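DNA ligase (PDB 3GDE) seals nicks in double-stranded DNA as an ATP-dependent DNA ligase, probably during replication, recombination and repair. Local coordinates at residues A27-F32 with E172-D177; A178-F183 with E188-A193; S20-L25 with D455-K460. All coordinates share one frame; numbering follows the deposited sequence.

Contact 1: residues A27-F32 with E172-D177; sequences ARIAAF and EGIMRD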
ATOM      1  N   ALA A  27     -22.977   8.574  -3.056  1.00 22.43           N
ATOM      2  CA  ALA A  27     -24.033   8.922  -4.012  1.00 22.97           C
ATOM      3  C   ALA A  27     -23.618  10.064  -4.967  1.00 23.13           C
ATOM      4  O   ALA A  27     -23.860   9.992  -6.175  1.00 23.12           O
ATOM      5  CB  ALA A  27     -25.350   9.245  -3.268  1.00 22.64           C
ATOM      6  N   ARG A  28     -22.972  11.093  -4.424  1.00 23.67           N
ATOM      7  CA  ARG A  28     -22.369  12.152  -5.234  1.00 24.67           C
ATOM      8  C   ARG A  28     -21.362  11.625  -6.245  1.00 23.98           C
ATOM      9  O   ARG A  28     -21.392  12.013  -7.412  1.00 24.06           O
ATOM     10  CB  ARG A  28     -21.699  13.212  -4.359  1.00 25.27           C
ATOM     11  CG  ARG A  28     -22.665  14.031  -3.526  1.00 29.62           C
ATOM     12  CD  ARG A  28     -23.435  15.009  -4.396  1.00 36.75           C
ATOM     13  NE  ARG A  28     -22.706  16.251  -4.640  1.00 41.31           N
ATOM     14  CZ  ARG A  28     -23.152  17.460  -4.302  1.00 42.94           C
ATOM     15  NH1 ARG A  28     -24.336  17.596  -3.709  1.00 43.30           N
ATOM     16  NH2 ARG A  28     -22.420  18.536  -4.573  1.00 43.92           N
ATOM     17  N   ILE A  29     -20.480  10.737  -5.796  1.00 23.62           N
ATOM     18  CA  ILE A  29     -19.427  10.176  -6.654  1.00 22.79           C
ATOM     19  C   ILE A  29     -19.982   9.265  -7.749  1.00 22.45           C
ATOM     20  O   ILE A  29     -19.515   9.322  -8.882  1.00 22.45           O
ATOM     21  CB  ILE A  29     -18.330   9.444  -5.828  1.00 22.93           C
ATOM     22  CG1 ILE A  29     -17.597  10.451  -4.929  1.00 22.84           C
ATOM     23  CG2 ILE A  29     -17.340   8.671  -6.763  1.00 21.32           C
ATOM     24  CD1 ILE A  29     -16.684   9.800  -3.882  1.00 22.48           C
ATOM     25  N   ALA A  30     -20.972   8.436  -7.400  1.00 22.19           N
ATOM     26  CA  ALA A  30     -21.680   7.594  -8.370  1.00 22.23           C
ATOM     27  C   ALA A  30     -22.318   8.416  -9.475  1.00 22.00           C
ATOM     28  O   ALA A  30     -22.139   8.112 -10.657  1.00 22.63           O
ATOM     29  CB  ALA A  30     -22.754   6.734  -7.669  1.00 22.34           C
ATOM     30  N   ALA A  31     -23.057   9.452  -9.084  1.00 21.83           N
ATOM     31  CA  ALA A  31     -23.695  10.375 -10.035  1.00 22.03           C
ATOM     32  C   ALA A  31     -22.705  10.967 -11.025  1.00 22.10           C
ATOM     33  O   ALA A  31     -22.970  10.981 -12.226  1.00 21.68           O
ATOM     34  CB  ALA A  31     -24.464  11.505  -9.281  1.00 22.04           C
ATOM     35  N   PHE A  32     -21.569  11.452 -10.519  1.00 22.69           N
ATOM     36  CA  PHE A  32     -20.489  11.998 -11.360  1.00 23.36           C
ATOM     37  C   PHE A  32     -19.925  10.978 -12.346  1.00 23.94           C
ATOM     38  O   PHE A  32     -19.783  11.262 -13.538  1.00 23.68           O
ATOM     39  CB  PHE A  32     -19.349  12.531 -10.476  1.00 23.66           C
ATOM     40  CG  PHE A  32     -18.351  13.385 -11.214  1.00 23.88           C
ATOM     41  CD1 PHE A  32     -18.645  14.718 -11.522  1.00 22.99           C
ATOM     42  CD2 PHE A  32     -17.107  12.865 -11.586  1.00 23.37           C
ATOM     43  CE1 PHE A  32     -17.713  15.515 -12.194  1.00 22.68           C
ATOM     44  CE2 PHE A  32     -16.169  13.655 -12.271  1.00 22.97           C
ATOM     45  CZ  PHE A  32     -16.475  14.976 -12.582  1.00 23.27           C
ATOM     46  N   GLU A 172     -11.040   3.710  -0.362  1.00 26.60           N
ATOM     47  CA  GLU A 172     -11.264   2.558  -1.218  1.00 27.83           C
ATOM     48  C   GLU A 172     -12.695   2.050  -1.096  1.00 27.43           C
ATOM     49  O   GLU A 172     -13.308   1.689  -2.100  1.00 27.62           O
ATOM     50  CB  GLU A 172     -10.295   1.446  -0.803  1.00 28.99           C
ATOM     51  CG  GLU A 172      -9.598   0.758  -1.953  1.00 32.74           C
ATOM     52  CD  GLU A 172      -8.320   1.454  -2.371  1.00 39.05           C
ATOM     53  OE1 GLU A 172      -8.376   2.651  -2.762  1.00 40.95           O
ATOM     54  OE2 GLU A 172      -7.254   0.785  -2.330  1.00 42.58           O
ATOM     55  N   GLY A 173     -13.212   2.030   0.137  1.00 27.19           N
ATOM     56  CA  GLY A 173     -14.562   1.556   0.440  1.00 27.07           C
ATOM     57  C   GLY A 173     -15.650   2.395  -0.221  1.00 27.20           C
ATOM     58  O   GLY A 173     -16.576   1.869  -0.833  1.00 26.82           O
ATOM     59  N   ILE A 174     -15.537   3.714  -0.096  1.00 27.13           N
ATOM     60  CA  ILE A 174     -16.481   4.607  -0.762  1.00 26.85           C
ATOM     61  C   ILE A 174     -16.425   4.423  -2.286  1.00 27.18           C
ATOM     62  O   ILE A 174     -17.467   4.292  -2.937  1.00 26.90           O
ATOM     63  CB  ILE A 174     -16.261   6.060  -0.340  1.00 26.68           C
ATOM     64  CG1 ILE A 174     -16.757   6.246   1.096  1.00 25.14           C
ATOM     65  CG2 ILE A 174     -16.942   7.031  -1.326  1.00 25.87           C
ATOM     66  CD1 ILE A 174     -16.301   7.539   1.753  1.00 24.20           C
ATOM     67  N   MET A 175     -15.218   4.352  -2.841  1.00 27.41           N
ATOM     68  CA  MET A 175     -15.054   4.163  -4.286  1.00 28.02           C
ATOM     69  C   MET A 175     -15.642   2.859  -4.840  1.00 28.10           C
ATOM     70  O   MET A 175     -16.286   2.883  -5.890  1.00 27.02           O
ATOM     71  CB  MET A 175     -13.595   4.314  -4.694  1.00 28.44           C
ATOM     72  CG  MET A 175     -13.120   5.752  -4.684  1.00 30.67           C
ATOM     73  SD  MET A 175     -14.140   6.854  -5.690  1.00 35.84           S
ATOM     74  CE  MET A 175     -13.929   6.088  -7.309  1.00 30.33           C
ATOM     75  N   ARG A 176     -15.408   1.740  -4.140  1.00 28.69           N
ATOM     76  CA  ARG A 176     -16.022   0.439  -4.473  1.00 29.39           C
ATOM     77  C   ARG A 176     -17.545   0.595  -4.516  1.00 28.76           C
ATOM     78  O   ARG A 176     -18.188   0.184  -5.476  1.00 28.91           O
ATOM     79  CB  ARG A 176     -15.610  -0.659  -3.458  1.00 29.23           C
ATOM     80  CG  ARG A 176     -16.624  -1.825  -3.311  1.00 30.62           C
ATOM     81  CD  ARG A 176     -16.440  -2.704  -2.060  1.00 31.20           C
ATOM     82  NE  ARG A 176     -16.155  -1.934  -0.846  1.00 38.79           N
ATOM     83  CZ  ARG A 176     -16.976  -1.791   0.198  1.00 40.81           C
ATOM     84  NH1 ARG A 176     -18.171  -2.378   0.213  1.00 42.65           N
ATOM     85  NH2 ARG A 176     -16.595  -1.054   1.241  1.00 42.19           N
ATOM     86  N   ASP A 177     -18.093   1.217  -3.478  1.00 28.58           N
ATOM     87  CA  ASP A 177     -19.530   1.391  -3.322  1.00 28.29           C
ATOM     88  C   ASP A 177     -20.120   2.337  -4.374  1.00 28.05           C
ATOM     89  O   ASP A 177     -21.248   2.131  -4.838  1.00 28.25           O
ATOM     90  CB  ASP A 177     -19.853   1.914  -1.915  1.00 28.38           C
ATOM     91  CG  ASP A 177     -19.658   0.864  -0.822  1.00 28.76           C
ATOM     92  OD1 ASP A 177     -19.444  -0.320  -1.135  1.00 29.98           O
ATOM     93  OD2 ASP A 177     -19.733   1.228   0.371  1.00 29.00           O
TER
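Within the helix that carries I174 and M175, the partners of I29, the amide N of R176 donates to the carbonyl O of E172 at 2.9 Å. The contact itself is made by carbon and sulfur. I29 leaves helix 22-34 pointing at helix 172-182, where the nearest backbone is that of M175, 7.8 Å away between CA atoms. Its two branches divide the work. CG2, anti to the backbone N because chi1 is -64°, rests against M175 SD at 3.8 Å. The longer branch puts CD1 on I174 CG2, also at 3.8 Å, and both partners lie at about a right angle to the I29 side chain. M175 does not leave its backbone toward I29; bends at chi2 (-55°) and chi3 (-61°) swing the sulfur round to it. I49 of helix 39-49 touches both I29 and M175, and A178 packs on I29, placing the contact among the helices of the DNA-binding domain. The charged groups take no part: E172 OE1 pairs with K52, while R176 NH1 lies 2.8 Å from D177 OD1, held by charge alone since the oxygen is well off the guanidinium plane. With one methyl-methyl and one methyl-sulfur touch, and 128 Å² buried in all, the helices are held here by shape and exclusion of water, and no directional bond between the two segments sets their mutual rotation.

Contact 2: residues A178-F183 with E188-A193; sequences AIARAF and ETVERA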
ATOM      1  N   ALA A 178     -19.355   3.366  -4.736  1.00 27.33           N
ATOM      2  CA  ALA A 178     -19.781   4.370  -5.712  1.00 26.58           C
ATOM      3  C   ALA A 178     -19.777   3.802  -7.126  1.00 26.28           C
ATOM      4  O   ALA A 178     -20.672   4.093  -7.925  1.00 26.71           O
ATOM      5  CB  ALA A 178     -18.899   5.603  -5.621  1.00 26.02           C
ATOM      6  N   ILE A 179     -18.776   2.982  -7.428  1.00 25.97           N
ATOM      7  CA  ILE A 179     -18.703   2.282  -8.706  1.00 25.42           C
ATOM      8  C   ILE A 179     -19.841   1.272  -8.832  1.00 25.82           C
ATOM      9  O   ILE A 179     -20.441   1.134  -9.909  1.00 25.77           O
ATOM     10  CB  ILE A 179     -17.336   1.593  -8.908  1.00 25.09           C
ATOM     11  CG1 ILE A 179     -16.251   2.650  -9.184  1.00 25.01           C
ATOM     12  CG2 ILE A 179     -17.395   0.568 -10.060  1.00 24.04           C
ATOM     13  CD1 ILE A 179     -14.827   2.167  -8.908  1.00 22.61           C
ATOM     14  N   ALA A 180     -20.126   0.563  -7.738  1.00 25.57           N
ATOM     15  CA  ALA A 180     -21.263  -0.359  -7.693  1.00 25.52           C
ATOM     16  C   ALA A 180     -22.605   0.366  -7.911  1.00 25.45           C
ATOM     17  O   ALA A 180     -23.444  -0.096  -8.680  1.00 25.12           O
ATOM     18  CB  ALA A 180     -21.272  -1.135  -6.383  1.00 24.72           C
ATOM     19  N   ARG A 181     -22.786   1.497  -7.227  1.00 25.59           N
ATOM     20  CA  ARG A 181     -23.996   2.307  -7.332  1.00 25.78           C
ATOM     21  C   ARG A 181     -24.205   2.863  -8.751  1.00 26.49           C
ATOM     22  O   ARG A 181     -25.310   2.772  -9.296  1.00 26.68           O
ATOM     23  CB  ARG A 181     -23.949   3.446  -6.309  1.00 25.66           C
ATOM     24  CG  ARG A 181     -25.243   4.256  -6.204  1.00 25.85           C
ATOM     25  CD  ARG A 181     -25.146   5.300  -5.119  1.00 26.77           C
ATOM     26  NE  ARG A 181     -26.362   6.092  -4.993  1.00 28.52           N
ATOM     27  CZ  ARG A 181     -27.382   5.787  -4.192  1.00 31.05           C
ATOM     28  NH1 ARG A 181     -27.343   4.690  -3.442  1.00 31.08           N
ATOM     29  NH2 ARG A 181     -28.451   6.579  -4.146  1.00 30.54           N
ATOM     30  N   ALA A 182     -23.133   3.399  -9.341  1.00 26.88           N
ATOM     31  CA  ALA A 182     -23.162   4.047 -10.647  1.00 27.55           C
ATOM     32  C   ALA A 182     -23.538   3.097 -11.773  1.00 28.45           C
ATOM     33  O   ALA A 182     -24.297   3.462 -12.678  1.00 28.56           O
ATOM     34  CB  ALA A 182     -21.802   4.693 -10.958  1.00 27.30           C
ATOM     35  N   PHE A 183     -22.998   1.886 -11.717  1.00 29.08           N
ATOM     36  CA  PHE A 183     -23.074   0.970 -12.846  1.00 29.71           C
ATOM     37  C   PHE A 183     -23.853  -0.308 -12.561  1.00 30.70           C
ATOM     38  O   PHE A 183     -23.679  -1.309 -13.260  1.00 31.07           O
ATOM     39  CB  PHE A 183     -21.664   0.658 -13.370  1.00 29.16           C
ATOM     40  CG  PHE A 183     -20.888   1.881 -13.775  1.00 27.84           C
ATOM     41  CD1 PHE A 183     -21.333   2.693 -14.826  1.00 27.12           C
ATOM     42  CD2 PHE A 183     -19.716   2.230 -13.111  1.00 26.37           C
ATOM     43  CE1 PHE A 183     -20.617   3.834 -15.203  1.00 26.16           C
ATOM     44  CE2 PHE A 183     -19.000   3.367 -13.483  1.00 25.27           C
ATOM     45  CZ  PHE A 183     -19.453   4.167 -14.529  1.00 25.50           C
ATOM     46  N   GLU A 188     -19.885  -6.319  -3.773  1.00 34.34           N
ATOM     47  CA  GLU A 188     -19.031  -7.486  -3.546  1.00 34.73           C
ATOM     48  C   GLU A 188     -18.350  -7.993  -4.797  1.00 33.52           C
ATOM     49  O   GLU A 188     -17.230  -8.482  -4.733  1.00 33.43           O
ATOM     50  CB  GLU A 188     -19.812  -8.638  -2.916  1.00 35.46           C
ATOM     51  CG  GLU A 188     -19.613  -8.745  -1.430  1.00 38.57           C
ATOM     52  CD  GLU A 188     -20.827  -8.304  -0.642  1.00 42.89           C
ATOM     53  OE1 GLU A 188     -21.187  -7.099  -0.711  1.00 44.97           O
ATOM     54  OE2 GLU A 188     -21.412  -9.176   0.055  1.00 42.84           O
ATOM     55  N   THR A 189     -19.028  -7.892  -5.932  1.00 32.68           N
ATOM     56  CA  THR A 189     -18.400  -8.273  -7.186  1.00 31.88           C
ATOM     57  C   THR A 189     -17.493  -7.180  -7.762  1.00 31.26           C
ATOM     58  O   THR A 189     -16.594  -7.496  -8.520  1.00 31.38           O
ATOM     59  CB  THR A 189     -19.395  -8.937  -8.195  1.00 32.18           C
ATOM     60  OG1 THR A 189     -19.251  -8.399  -9.519  1.00 32.50           O
ATOM     61  CG2 THR A 189     -20.795  -8.785  -7.726  1.00 31.60           C
ATOM     62  N   VAL A 190     -17.701  -5.920  -7.373  1.00 30.73           N
ATOM     63  CA  VAL A 190     -16.745  -4.840  -7.703  1.00 30.09           C
ATOM     64  C   VAL A 190     -15.463  -5.083  -6.902  1.00 30.26           C
ATOM     65  O   VAL A 190     -14.353  -5.080  -7.448  1.00 29.77           O
ATOM     66  CB  VAL A 190     -17.315  -3.409  -7.395  1.00 30.02           C
ATOM     67  CG1 VAL A 190     -16.202  -2.346  -7.443  1.00 27.94           C
ATOM     68  CG2 VAL A 190     -18.440  -3.049  -8.369  1.00 29.34           C
ATOM     69  N   GLU A 191     -15.655  -5.294  -5.601  1.00 30.24           N
ATOM     70  CA  GLU A 191     -14.613  -5.715  -4.686  1.00 31.11           C
ATOM     71  C   GLU A 191     -13.816  -6.901  -5.219  1.00 30.47           C
ATOM     72  O   GLU A 191     -12.596  -6.823  -5.315  1.00 30.60           O
ATOM     73  CB  GLU A 191     -15.239  -6.100  -3.351  1.00 31.56           C
ATOM     74  CG  GLU A 191     -14.269  -6.729  -2.384  1.00 34.56           C
ATOM     75  CD  GLU A 191     -13.833  -5.767  -1.340  1.00 38.61           C
ATOM     76  OE1 GLU A 191     -14.371  -5.854  -0.210  1.00 40.35           O
ATOM     77  OE2 GLU A 191     -12.972  -4.909  -1.652  1.00 41.96           O
ATOM     78  N   ARG A 192     -14.510  -7.992  -5.550  1.00 29.98           N
ATOM     79  CA  ARG A 192     -13.863  -9.211  -6.061  1.00 29.71           C
ATOM     80  C   ARG A 192     -13.009  -8.975  -7.295  1.00 28.31           C
ATOM     81  O   ARG A 192     -11.912  -9.507  -7.393  1.00 27.70           O
ATOM     82  CB  ARG A 192     -14.894 -10.309  -6.341  1.00 30.16           C
ATOM     83  CG  ARG A 192     -15.068 -11.290  -5.211  1.00 33.53           C
ATOM     84  CD  ARG A 192     -16.030 -12.411  -5.590  1.00 39.50           C
ATOM     85  NE  ARG A 192     -17.403 -12.100  -5.182  1.00 43.40           N
ATOM     86  CZ  ARG A 192     -18.424 -11.930  -6.017  1.00 45.67           C
ATOM     87  NH1 ARG A 192     -18.250 -12.057  -7.330  1.00 46.56           N
ATOM     88  NH2 ARG A 192     -19.632 -11.642  -5.534  1.00 46.84           N
ATOM     89  N   ALA A 193     -13.526  -8.181  -8.230  1.00 27.80           N
ATOM     90  CA  ALA A 193     -12.809  -7.810  -9.454  1.00 27.25           C
ATOM     91  C   ALA A 193     -11.559  -6.957  -9.174  1.00 27.15           C
ATOM     92  O   ALA A 193     -10.525  -7.091  -9.846  1.00 26.73           O
ATOM     93  CB  ALA A 193     -13.749  -7.076 -10.406  1.00 27.23           C
TER
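A180 and V190 mark the closest approach of two consecutive helices joined by a short turn, their CA atoms 6.4 Å apart. F183 is the first residue after helix 172-182 to leave helical angles, and in the turn that leads into helix 187-197 D186 OD1 accepts from the backbone N of E188. Across the gap V190 does the reaching, and it supplies 63 Å² of the 118 Å² buried. With chi1 at 167°, CG1 stands anti to the backbone N and CG2 anti to the carbonyl carbon, and this turns the fork toward two consecutive residues opposite. CG2 settles on the backbone side of A180, 4.0 Å from A180 CB and equally far from A180 CA. I179 CG2 sits against both methyls of the fork, 4.1 Å from V190 CG1 and equally far from V190 CG2, the two side chains crossing obliquely. The small side chain of A180 is consistent with so near an approach of V190 to the main chain. I179 also touches L33, V46 and L200 from three other helices, while A185 in the turn adds to the cover of V190. At 4.0 to 4.1 Å the methyls touch without crowding, and all three touching residues are buried. The chemistry is purely aliphatic: cohesion depends on the fit of the branched methyls and on keeping water out.

Contact 3: residues S20-L25 with D455-K460; sequences SSTLEL and DPVTGK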
ATOM      1  N   SER A  20     -19.493  15.187   4.890  1.00 36.19           N
ATOM      2  CA  SER A  20     -18.908  14.259   5.837  1.00 35.50           C
ATOM      3  C   SER A  20     -19.583  12.890   5.820  1.00 34.46           C
ATOM      4  O   SER A  20     -18.978  11.897   6.221  1.00 34.64           O
ATOM      5  CB  SER A  20     -18.869  14.864   7.252  1.00 35.92           C
ATOM      6  OG  SER A  20     -20.163  14.944   7.816  1.00 37.50           O
ATOM      7  N   SER A  21     -20.825  12.829   5.344  1.00 33.14           N
ATOM      8  CA  SER A  21     -21.537  11.562   5.280  1.00 31.71           C
ATOM      9  C   SER A  21     -20.969  10.641   4.206  1.00 31.08           C
ATOM     10  O   SER A  21     -20.841  11.031   3.046  1.00 31.46           O
ATOM     11  CB  SER A  21     -23.040  11.785   5.068  1.00 31.79           C
ATOM     12  OG  SER A  21     -23.682  10.570   4.720  1.00 30.81           O
ATOM     13  N   THR A  22     -20.641   9.419   4.617  1.00 30.20           N
ATOM     14  CA  THR A  22     -20.108   8.363   3.751  1.00 29.15           C
ATOM     15  C   THR A  22     -21.071   7.948   2.636  1.00 28.59           C
ATOM     16  O   THR A  22     -20.650   7.688   1.499  1.00 28.16           O
ATOM     17  CB  THR A  22     -19.702   7.117   4.609  1.00 29.29           C
ATOM     18  OG1 THR A  22     -18.476   7.401   5.303  1.00 29.75           O
ATOM     19  CG2 THR A  22     -19.529   5.846   3.748  1.00 28.03           C
ATOM     20  N   LEU A  23     -22.355   7.858   2.981  1.00 28.27           N
ATOM     21  CA  LEU A  23     -23.419   7.542   2.022  1.00 27.89           C
ATOM     22  C   LEU A  23     -23.622   8.672   1.014  1.00 27.34           C
ATOM     23  O   LEU A  23     -23.738   8.434  -0.179  1.00 27.61           O
ATOM     24  CB  LEU A  23     -24.728   7.212   2.758  1.00 27.93           C
ATOM     25  CG  LEU A  23     -24.795   5.804   3.384  1.00 28.02           C
ATOM     26  CD1 LEU A  23     -26.024   5.652   4.249  1.00 28.01           C
ATOM     27  CD2 LEU A  23     -24.783   4.714   2.321  1.00 26.70           C
ATOM     28  N   GLU A  24     -23.627   9.903   1.502  1.00 27.36           N
ATOM     29  CA  GLU A  24     -23.712  11.077   0.641  1.00 27.84           C
ATOM     30  C   GLU A  24     -22.544  11.182  -0.332  1.00 26.67           C
ATOM     31  O   GLU A  24     -22.753  11.481  -1.513  1.00 27.21           O
ATOM     32  CB  GLU A  24     -23.808  12.349   1.476  1.00 28.22           C
ATOM     33  CG  GLU A  24     -25.195  12.636   2.003  1.00 31.74           C
ATOM     34  CD  GLU A  24     -25.299  14.037   2.587  1.00 37.36           C
ATOM     35  OE1 GLU A  24     -26.033  14.217   3.595  1.00 38.63           O
ATOM     36  OE2 GLU A  24     -24.630  14.954   2.041  1.00 39.22           O
ATOM     37  N   LEU A  25     -21.330  10.936   0.161  1.00 25.15           N
ATOM     38  CA  LEU A  25     -20.132  10.894  -0.683  1.00 23.74           C
ATOM     39  C   LEU A  25     -20.254   9.831  -1.762  1.00 23.27           C
ATOM     40  O   LEU A  25     -19.999  10.103  -2.938  1.00 22.97           O
ATOM     41  CB  LEU A  25     -18.865  10.654   0.149  1.00 23.28           C
ATOM     42  CG  LEU A  25     -18.350  11.836   0.976  1.00 23.11           C
ATOM     43  CD1 LEU A  25     -17.334  11.353   2.003  1.00 24.22           C
ATOM     44  CD2 LEU A  25     -17.754  12.924   0.091  1.00 20.98           C
ATOM     45  N   ASP A 455      -8.430   4.219   8.170  1.00 29.86           N
ATOM     46  CA  ASP A 455      -9.821   3.859   7.942  1.00 30.17           C
ATOM     47  C   ASP A 455      -9.945   3.643   6.438  1.00 30.30           C
ATOM     48  O   ASP A 455      -9.914   4.605   5.673  1.00 30.31           O
ATOM     49  CB  ASP A 455     -10.746   4.981   8.425  1.00 31.09           C
ATOM     50  CG  ASP A 455     -12.236   4.699   8.159  1.00 32.04           C
ATOM     51  OD1 ASP A 455     -12.579   3.764   7.407  1.00 33.18           O
ATOM     52  OD2 ASP A 455     -13.075   5.435   8.712  1.00 35.45           O
ATOM     53  N   PRO A 456     -10.046   2.375   6.000  1.00 30.42           N
ATOM     54  CA  PRO A 456     -10.006   2.078   4.566  1.00 30.63           C
ATOM     55  C   PRO A 456     -11.258   2.503   3.769  1.00 30.64           C
ATOM     56  O   PRO A 456     -11.203   2.527   2.547  1.00 30.81           O
ATOM     57  CB  PRO A 456      -9.823   0.559   4.532  1.00 30.42           C
ATOM     58  CG  PRO A 456     -10.472   0.092   5.771  1.00 30.52           C
ATOM     59  CD  PRO A 456     -10.189   1.150   6.803  1.00 30.45           C
ATOM     60  N   VAL A 457     -12.361   2.838   4.436  1.00 30.55           N
ATOM     61  CA  VAL A 457     -13.519   3.350   3.696  1.00 30.58           C
ATOM     62  C   VAL A 457     -13.403   4.834   3.325  1.00 30.41           C
ATOM     63  O   VAL A 457     -13.734   5.218   2.199  1.00 29.89           O
ATOM     64  CB  VAL A 457     -14.938   2.936   4.282  1.00 31.18           C
ATOM     65  CG1 VAL A 457     -14.839   1.937   5.439  1.00 30.65           C
ATOM     66  CG2 VAL A 457     -15.840   4.165   4.594  1.00 30.46           C
ATOM     67  N   THR A 458     -12.886   5.642   4.252  1.00 29.98           N
ATOM     68  CA  THR A 458     -12.749   7.076   4.043  1.00 29.93           C
ATOM     69  C   THR A 458     -11.319   7.525   3.703  1.00 29.94           C
ATOM     70  O   THR A 458     -11.104   8.667   3.284  1.00 29.01           O
ATOM     71  CB  THR A 458     -13.218   7.863   5.291  1.00 30.33           C
ATOM     72  OG1 THR A 458     -12.367   7.551   6.406  1.00 30.98           O
ATOM     73  CG2 THR A 458     -14.672   7.522   5.639  1.00 30.23           C
ATOM     74  N   GLY A 459     -10.348   6.635   3.916  1.00 30.22           N
ATOM     75  CA  GLY A 459      -8.924   6.973   3.814  1.00 30.85           C
ATOM     76  C   GLY A 459      -8.401   7.901   4.912  1.00 31.19           C
ATOM     77  O   GLY A 459      -7.272   8.391   4.842  1.00 31.23           O
ATOM     78  N   LYS A 460      -9.223   8.168   5.919  1.00 31.67           N
ATOM     79  CA  LYS A 460      -8.799   9.025   7.030  1.00 32.52           C
ATOM     80  C   LYS A 460      -7.810   8.298   7.950  1.00 32.15           C
ATOM     81  O   LYS A 460      -7.864   7.077   8.084  1.00 32.04           O
ATOM     82  CB  LYS A 460     -10.014   9.541   7.805  1.00 32.57           C
ATOM     83  CG  LYS A 460     -10.795  10.614   7.040  1.00 35.12           C
ATOM     84  CD  LYS A 460     -12.263  10.657   7.429  1.00 37.95           C
ATOM     85  CE  LYS A 460     -12.561  11.796   8.368  1.00 41.32           C
ATOM     86  NZ  LYS A 460     -14.031  12.077   8.436  1.00 42.96           N
TER
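Van der Waals contact is all that joins the two segments directly, and T22 makes both touches. Its methyl CG2 meets V457 CG2 at 4.1 Å, and its hydroxyl OG1 lies over the methyl of T458, 3.8 Å from CG2. Both partners cross the threonine side chain at about a right angle. The nearest backbones, those of T22 and T458, stay 7.5 Å apart between CA atoms, and only 104 Å² is buried on this partly exposed surface.

Hydrogen bonds work inside each segment. S21 is the N-cap of helix 22-34, its OG accepting from E24 N at 3.3 Å in an almost straight bond (171°), and T22 thus sits on the first turn. The other partner is the hairpin loop between strands 446-454 and 461-467 of the OB-fold domain, so the contact brings that domain against the N-terminal helical DNA-binding domain, consistent with the closed conformation of the ligase. The loop is drawn together round D455. D455 OD1 takes V457 N at 3.1 Å, an Asx turn, the donor approaching the anti side of the carboxylate from 34° out of its plane; D455 OD2 accepts a weak bond from T458 OG1. That hydroxyl in turn accepts K460 N at 3.2 Å, an ST turn, with chi1 of T458 (64°) setting the oxygen back toward the loop while the methyl faces T22. An alanine here would remove OG1 and CG2 together, and is likely to leave K460 N without its side-chain acceptor and open a gap beside T22 OG1.

In the main chain D455 N donates to K460 O at 2.9 Å, and G459 adopts a positive phi, which favours glycine.

Contacts 1 and 2 share helix 172-182 and follow one another along it, their centres about 9 Å apart; they touch where A30 CB lies 3.4 Å from A178 O. Contacts 1 and 3 share helix 22-34, also about 9 Å between centres. Here the hairpin loop meets the start of helix 172-182: P456 O lies 3.2 Å from G173 N and V457 O 3.3 Å from I174 N, both probable hydrogen bonds, so the OB-fold domain engages two helices at once. Contacts 2 and 3 do not touch, their nearest atoms being about 5 Å apart. All three lie away from the predicted nucleotide site around K252.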